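Local coordinates for protein putative trimethylamine methyltransferase (Rhizobium meliloti, PDB 4YYC) that probably acts as a methyltransferase and belongs to the trimethylamine methyltransferase family, at residues 85-90 and 300-305; 90-95 and 103-108. All coordinates share one frame; numbering follows the deposited sequence.

Interaction 1: residues 85-90 and 300-305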
ATOM      1  N   ASP A  85      22.588 -38.743  -2.057  1.00 24.42           N
ATOM      2  CA  ASP A  85      24.007 -38.977  -2.236  1.00 25.77           C
ATOM      3  C   ASP A  85      24.780 -37.685  -2.306  1.00 25.16           C
ATOM      4  O   ASP A  85      25.869 -37.605  -1.751  1.00 25.17           O
ATOM      5  CB  ASP A  85      24.319 -39.811  -3.476  1.00 27.22           C
ATOM      6  CG  ASP A  85      23.940 -41.253  -3.328  1.00 29.20           C
ATOM      7  OD1 ASP A  85      23.517 -41.706  -2.234  1.00 31.34           O
ATOM      8  OD2 ASP A  85      24.099 -42.009  -4.321  1.00 31.34           O
ATOM      9  N   LEU A  86      24.221 -36.674  -2.959  1.00 23.75           N
ATOM     10  CA  LEU A  86      24.901 -35.377  -3.030  1.00 23.71           C
ATOM     11  C   LEU A  86      25.075 -34.753  -1.652  1.00 23.47           C
ATOM     12  O   LEU A  86      26.123 -34.203  -1.333  1.00 23.56           O
ATOM     13  CB  LEU A  86      24.179 -34.439  -3.982  1.00 23.35           C
ATOM     14  CG  LEU A  86      24.339 -34.784  -5.444  1.00 24.12           C
ATOM     15  CD1 LEU A  86      23.286 -34.098  -6.302  1.00 23.82           C
ATOM     16  CD2 LEU A  86      25.737 -34.430  -5.923  1.00 24.94           C
ATOM     17  N   TRP A  87      24.040 -34.871  -0.822  1.00 23.20           N
ATOM     18  CA  TRP A  87      24.059 -34.311   0.525  1.00 23.45           C
ATOM     19  C   TRP A  87      25.048 -35.062   1.418  1.00 24.64           C
ATOM     20  O   TRP A  87      25.789 -34.430   2.165  1.00 24.66           O
ATOM     21  CB  TRP A  87      22.640 -34.250   1.144  1.00 23.03           C
ATOM     22  CG  TRP A  87      21.886 -33.035   0.698  1.00 22.32           C
ATOM     23  CD1 TRP A  87      20.723 -32.982  -0.019  1.00 21.93           C
ATOM     24  CD2 TRP A  87      22.295 -31.671   0.897  1.00 22.15           C
ATOM     25  NE1 TRP A  87      20.363 -31.677  -0.230  1.00 21.25           N
ATOM     26  CE2 TRP A  87      21.329 -30.851   0.288  1.00 21.84           C
ATOM     27  CE3 TRP A  87      23.403 -31.067   1.523  1.00 23.08           C
ATOM     28  CZ2 TRP A  87      21.426 -29.458   0.317  1.00 21.73           C
ATOM     29  CZ3 TRP A  87      23.494 -29.690   1.538  1.00 23.25           C
ATOM     30  CH2 TRP A  87      22.508 -28.909   0.920  1.00 22.47           C
ATOM     31  N   LYS A  88      25.078 -36.392   1.319  1.00 24.88           N
ATOM     32  CA  LYS A  88      26.008 -37.158   2.134  1.00 26.10           C
ATOM     33  C   LYS A  88      27.430 -36.757   1.763  1.00 26.59           C
ATOM     34  O   LYS A  88      28.270 -36.565   2.633  1.00 27.34           O
ATOM     35  CB  LYS A  88      25.836 -38.657   1.978  1.00 26.95           C
ATOM     36  CG  LYS A  88      26.821 -39.414   2.863  1.00 28.86           C
ATOM     37  N   ALA A  89      27.691 -36.617   0.472  1.00 26.50           N
ATOM     38  CA  ALA A  89      29.032 -36.250  -0.007  1.00 27.58           C
ATOM     39  C   ALA A  89      29.460 -34.867   0.445  1.00 27.88           C
ATOM     40  O   ALA A  89      30.648 -34.647   0.668  1.00 29.59           O
ATOM     41  CB  ALA A  89      29.094 -36.330  -1.520  1.00 27.57           C
ATOM     42  N   ALA A  90      28.504 -33.947   0.544  1.00 26.96           N
ATOM     43  CA  ALA A  90      28.743 -32.593   1.006  1.00 26.86           C
ATOM     44  C   ALA A  90      28.941 -32.514   2.521  1.00 27.53           C
ATOM     45  O   ALA A  90      29.299 -31.448   3.022  1.00 28.22           O
ATOM     46  CB  ALA A  90      27.632 -31.657   0.579  1.00 25.98           C
ATOM     47  N   GLY A 300      17.181 -25.873  -0.101  1.00 16.08           N
ATOM     48  CA  GLY A 300      16.872 -25.993  -1.511  1.00 15.98           C
ATOM     49  C   GLY A 300      17.830 -25.208  -2.393  1.00 16.11           C
ATOM     50  O   GLY A 300      18.223 -25.682  -3.455  1.00 16.40           O
ATOM     51  N   ALA A 301      18.145 -23.976  -1.983  1.00 15.74           N
ATOM     52  CA  ALA A 301      19.093 -23.176  -2.749  1.00 16.17           C
ATOM     53  C   ALA A 301      20.480 -23.777  -2.713  1.00 16.70           C
ATOM     54  O   ALA A 301      21.162 -23.852  -3.757  1.00 16.72           O
ATOM     55  CB  ALA A 301      19.103 -21.736  -2.280  1.00 15.93           C
ATOM     56  N   ALA A 302      20.937 -24.261  -1.542  1.00 16.83           N
ATOM     57  CA  ALA A 302      22.271 -24.887  -1.494  1.00 17.79           C
ATOM     58  C   ALA A 302      22.335 -26.114  -2.370  1.00 17.97           C
ATOM     59  O   ALA A 302      23.382 -26.363  -2.988  1.00 18.59           O
ATOM     60  CB  ALA A 302      22.630 -25.254  -0.063  1.00 17.96           C
ATOM     61  N   PHE A 303      21.227 -26.858  -2.454  1.00 17.95           N
ATOM     62  CA  PHE A 303      21.151 -28.001  -3.348  1.00 18.31           C
ATOM     63  C   PHE A 303      21.524 -27.650  -4.784  1.00 18.17           C
ATOM     64  O   PHE A 303      22.243 -28.416  -5.469  1.00 18.76           O
ATOM     65  CB  PHE A 303      19.757 -28.617  -3.302  1.00 18.47           C
ATOM     66  CG  PHE A 303      19.637 -29.866  -4.153  1.00 19.20           C
ATOM     67  CD1 PHE A 303      20.332 -31.014  -3.836  1.00 20.79           C
ATOM     68  CD2 PHE A 303      18.904 -29.831  -5.305  1.00 19.73           C
ATOM     69  CE1 PHE A 303      20.234 -32.151  -4.667  1.00 21.11           C
ATOM     70  CE2 PHE A 303      18.773 -30.949  -6.131  1.00 20.28           C
ATOM     71  CZ  PHE A 303      19.432 -32.098  -5.810  1.00 20.96           C
ATOM     72  N   THR A 304      21.093 -26.502  -5.264  1.00 17.48           N
ATOM     73  CA  THR A 304      21.426 -26.117  -6.653  1.00 17.56           C
ATOM     74  C   THR A 304      22.955 -26.042  -6.875  1.00 18.25           C
ATOM     75  O   THR A 304      23.443 -26.381  -7.950  1.00 18.68           O
ATOM     76  CB  THR A 304      20.768 -24.793  -7.089  1.00 17.22           C
ATOM     77  OG1 THR A 304      21.356 -23.706  -6.352  1.00 17.30           O
ATOM     78  CG2 THR A 304      19.230 -24.855  -6.947  1.00 16.92           C
ATOM     79  N   GLN A 305      23.686 -25.658  -5.823  1.00 18.62           N
ATOM     80  CA  GLN A 305      25.135 -25.498  -5.927  1.00 19.45           C
ATOM     81  C   GLN A 305      25.823 -26.847  -5.884  1.00 20.19           C
ATOM     82  O   GLN A 305      26.939 -26.978  -6.382  1.00 20.41           O
ATOM     83  CB  GLN A 305      25.684 -24.561  -4.832  1.00 19.63           C
ATOM     84  CG  GLN A 305      25.028 -23.181  -4.767  1.00 19.31           C
ATOM     85  CD  GLN A 305      25.154 -22.454  -6.063  1.00 19.57           C
ATOM     86  OE1 GLN A 305      26.288 -22.059  -6.458  1.00 20.44           O
ATOM     87  NE2 GLN A 305      24.035 -22.285  -6.780  1.00 19.30           N
TER
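Trp87 turns its CG anti to its own carbonyl carbon (chi1 -83°), while Phe303 sets its CG anti to its backbone N (chi1 -177°), and the two rings are thereby brought together between two helices that pack nearly at right angles, 85° between the segment axes. Helix 286-307 links the parallel strands 269-277 and 313-322 in a beta-alpha-beta crossover, and helix 81-90 lies against it. With these axes 10.9 Å apart, large side chains are needed to bridge the gap. The aromatic planes are inclined to each other, neither stacked nor edge-to-face, and the nearest approach is Trp87 NE1 to Phe303 CD1, 3.7 Å. The benzo side of the indole reaches on to the backbone of the second helix, with CZ2 of Trp87 3.8 Å from Phe303 N. Ala302 suits its place because its single methyl, CB, fits at the indole edge, near the ring plane and 3.8 Å from Trp87 CH2. Phe77 and Phe101 each make edge-to-face contacts with Trp87 as well. Without the indole, as with an alanine here, Phe303 is likely to lose its flat neighbour and turn more freely, with a gap opened beside the Ala302 methyl. The forked apolar end of Leu86 crosses Phe303 at about a right angle, one methyl, CD1, 4.0 Å from Phe303 CE1.

Interaction 2: residues 90-95 and 103-108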
ATOM      1  N   ALA A  90      28.504 -33.947   0.544  1.00 26.96           N
ATOM      2  CA  ALA A  90      28.743 -32.593   1.006  1.00 26.86           C
ATOM      3  C   ALA A  90      28.941 -32.514   2.521  1.00 27.53           C
ATOM      4  O   ALA A  90      29.299 -31.448   3.022  1.00 28.22           O
ATOM      5  CB  ALA A  90      27.632 -31.657   0.579  1.00 25.98           C
ATOM      6  N   GLY A  91      28.645 -33.593   3.241  1.00 27.88           N
ATOM      7  CA  GLY A  91      28.877 -33.684   4.683  1.00 29.05           C
ATOM      8  C   GLY A  91      27.649 -33.590   5.578  1.00 28.81           C
ATOM      9  O   GLY A  91      27.781 -33.496   6.790  1.00 29.46           O
ATOM     10  N   ALA A  92      26.458 -33.681   5.005  1.00 28.03           N
ATOM     11  CA  ALA A  92      25.223 -33.732   5.787  1.00 27.83           C
ATOM     12  C   ALA A  92      24.954 -35.118   6.303  1.00 28.96           C
ATOM     13  O   ALA A  92      25.556 -36.085   5.815  1.00 29.04           O
ATOM     14  CB  ALA A  92      24.056 -33.236   4.952  1.00 26.84           C
ATOM     15  N   ASP A  93      24.096 -35.225   7.308  1.00 29.72           N
ATOM     16  CA  ASP A  93      23.758 -36.520   7.930  1.00 31.87           C
ATOM     17  C   ASP A  93      22.403 -36.947   7.390  1.00 30.99           C
ATOM     18  O   ASP A  93      21.391 -36.299   7.695  1.00 30.34           O
ATOM     19  CB  ASP A  93      23.738 -36.367   9.454  1.00 34.70           C
ATOM     20  CG  ASP A  93      23.342 -37.649  10.200  1.00 37.88           C
ATOM     21  OD1 ASP A  93      23.295 -38.754   9.614  1.00 40.75           O
ATOM     22  OD2 ASP A  93      23.093 -37.541  11.426  1.00 42.14           O
ATOM     23  N   VAL A  94      22.375 -37.987   6.566  1.00 30.47           N
ATOM     24  CA  VAL A  94      21.145 -38.444   5.939  1.00 30.07           C
ATOM     25  C   VAL A  94      20.571 -39.597   6.726  1.00 30.75           C
ATOM     26  O   VAL A  94      21.255 -40.605   6.930  1.00 31.47           O
ATOM     27  CB  VAL A  94      21.362 -38.900   4.493  1.00 30.02           C
ATOM     28  CG1 VAL A  94      20.067 -39.449   3.905  1.00 30.16           C
ATOM     29  CG2 VAL A  94      21.867 -37.747   3.647  1.00 29.93           C
ATOM     30  N   ARG A  95      19.325 -39.461   7.146  1.00 30.39           N
ATOM     31  CA  ARG A  95      18.611 -40.468   7.938  1.00 31.65           C
ATOM     32  C   ARG A  95      17.318 -40.788   7.197  1.00 30.88           C
ATOM     33  O   ARG A  95      16.360 -40.013   7.241  1.00 29.96           O
ATOM     34  CB  ARG A  95      18.321 -39.930   9.337  1.00 32.77           C
ATOM     35  CG  ARG A  95      19.558 -39.492  10.097  1.00 34.84           C
ATOM     36  CD  ARG A  95      19.221 -39.056  11.516  1.00 37.12           C
ATOM     37  NE  ARG A  95      20.263 -38.156  12.022  1.00 39.66           N
ATOM     38  CZ  ARG A  95      20.093 -37.188  12.930  1.00 41.51           C
ATOM     39  NH1 ARG A  95      18.910 -36.956  13.527  1.00 42.64           N
ATOM     40  NH2 ARG A  95      21.133 -36.411  13.237  1.00 43.21           N
ATOM     41  N   LYS A 103      25.761 -26.966  11.159  1.00 28.88           N
ATOM     42  CA  LYS A 103      25.504 -25.540  11.178  1.00 29.75           C
ATOM     43  C   LYS A 103      26.449 -24.809  10.234  1.00 28.66           C
ATOM     44  O   LYS A 103      27.657 -25.045  10.251  1.00 29.78           O
ATOM     45  CB  LYS A 103      25.545 -24.993  12.614  1.00 32.33           C
ATOM     46  CG  LYS A 103      24.421 -25.601  13.457  1.00 34.58           C
ATOM     47  CD  LYS A 103      23.690 -24.643  14.369  1.00 36.27           C
ATOM     48  CE  LYS A 103      23.861 -24.909  15.837  1.00 39.94           C
ATOM     49  NZ  LYS A 103      23.161 -26.159  16.287  1.00 41.77           N
ATOM     50  N   GLY A 104      25.855 -23.981   9.374  1.00 27.44           N
ATOM     51  CA  GLY A 104      26.581 -23.173   8.427  1.00 26.69           C
ATOM     52  C   GLY A 104      26.782 -23.805   7.063  1.00 25.56           C
ATOM     53  O   GLY A 104      27.207 -23.125   6.150  1.00 25.40           O
ATOM     54  N   LEU A 105      26.534 -25.110   6.918  1.00 24.95           N
ATOM     55  CA  LEU A 105      26.880 -25.798   5.679  1.00 24.45           C
ATOM     56  C   LEU A 105      26.187 -25.186   4.483  1.00 23.22           C
ATOM     57  O   LEU A 105      26.812 -24.894   3.462  1.00 22.76           O
ATOM     58  CB  LEU A 105      26.556 -27.311   5.756  1.00 24.63           C
ATOM     59  CG  LEU A 105      26.827 -28.145   4.496  1.00 24.75           C
ATOM     60  CD1 LEU A 105      28.264 -28.001   4.050  1.00 25.49           C
ATOM     61  CD2 LEU A 105      26.429 -29.608   4.672  1.00 24.78           C
ATOM     62  N   CYS A 106      24.886 -25.022   4.594  1.00 22.51           N
ATOM     63  CA  CYS A 106      24.114 -24.463   3.467  1.00 21.75           C
ATOM     64  C   CYS A 106      24.571 -23.065   3.106  1.00 21.78           C
ATOM     65  O   CYS A 106      24.793 -22.752   1.955  1.00 21.35           O
ATOM     66  CB  CYS A 106      22.613 -24.470   3.763  1.00 21.33           C
ATOM     67  SG  CYS A 106      21.903 -26.135   3.877  1.00 21.84           S
ATOM     68  N   ARG A 107      24.787 -22.240   4.116  1.00 23.05           N
ATOM     69  CA  ARG A 107      25.242 -20.893   3.866  1.00 23.50           C
ATOM     70  C   ARG A 107      26.623 -20.874   3.172  1.00 25.03           C
ATOM     71  O   ARG A 107      26.855 -20.096   2.249  1.00 25.43           O
ATOM     72  CB  ARG A 107      25.187 -20.112   5.195  1.00 24.19           C
ATOM     73  CG  ARG A 107      25.209 -18.644   5.091  1.00 23.78           C
ATOM     74  CD  ARG A 107      24.958 -18.006   6.460  1.00 23.84           C
ATOM     75  NE  ARG A 107      23.561 -18.079   6.948  1.00 23.33           N
ATOM     76  CZ  ARG A 107      22.599 -17.190   6.688  1.00 22.96           C
ATOM     77  NH1 ARG A 107      22.831 -16.133   5.921  1.00 22.74           N
ATOM     78  NH2 ARG A 107      21.396 -17.352   7.220  1.00 22.53           N
ATOM     79  N   GLU A 108      27.543 -21.742   3.601  1.00 25.93           N
ATOM     80  CA  GLU A 108      28.844 -21.867   2.941  1.00 27.71           C
ATOM     81  C   GLU A 108      28.732 -22.327   1.501  1.00 26.04           C
ATOM     82  O   GLU A 108      29.382 -21.780   0.619  1.00 25.67           O
ATOM     83  CB  GLU A 108      29.753 -22.832   3.726  1.00 30.93           C
ATOM     84  CG  GLU A 108      31.217 -22.883   3.265  1.00 35.21           C
ATOM     85  CD  GLU A 108      32.032 -21.614   3.575  1.00 38.80           C
ATOM     86  OE1 GLU A 108      31.526 -20.684   4.275  1.00 42.47           O
ATOM     87  OE2 GLU A 108      33.212 -21.534   3.126  1.00 45.04           O
TER
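Asp93 OD2 is gripped by two nitrogens of Arg95, NH2 at 2.9 Å and NE at 3.0 Å. The aspartate oxygen lies in the guanidinium plane, yet both nitrogens come to it from the same face of the carboxylate, above its plane. This side-on salt bridge joins residues two apart on strand 93-95, and side chains so spaced emerge on the same side of a strand.

Across the contact the work is done by Leu105, in the first turn of helix 105-109. Its CG stands anti to the backbone N (chi1 178°), which carries the forked end over to the turn that leaves helix 81-90. Both methyls meet the carbonyl oxygen of Ala90, with Leu105 CD1 3.7 Å from Ala90 O. The CD2 branch goes further along the turn, lying 4.1 Å from Ala92 N and 4.3 Å from Ala92 CB. These are van der Waals contacts, and no hydrogen bond crosses between the segments. Ala90 and Ala92 suit their places because small side chains let the backbone come close to the leucine.

Gly91 adopts a positive phi of 106°, at which a CB would collide with the carbonyl oxygen of Ala90. Gly104, the N-cap residue of the second helix, has the same restriction at its own positive phi. Beyond the turn, Asp93 pairs through its backbone with His100. A helix closed by a Schellman motif thus runs into the antiparallel beta-hairpin of strands 93-95 and 98-100, and the chain returns to pack the next helix's first turn against that motif.

In the fold
Interactions 1 and 2 lie with their centres 8 Å apart and share Ala90, the last residue of one segment and the first of the other. Interaction 2 is nested within the long loop that interaction 1 closes. Trp87 serves both: its O is 3.0 Å from Ala92 N, a probable hydrogen bond across the end of helix 81-90, while its ring atom CH2 lies 4.1 Å from Cys106 SG. Ala302 CB packs against Cys106 O at 3.9 Å, where helix 105-109 meets helix 286-307. Three helices therefore meet around the indole. Both contacts lie toward the periphery of the chain, their centres about 25 Å and 29 Å from its centre.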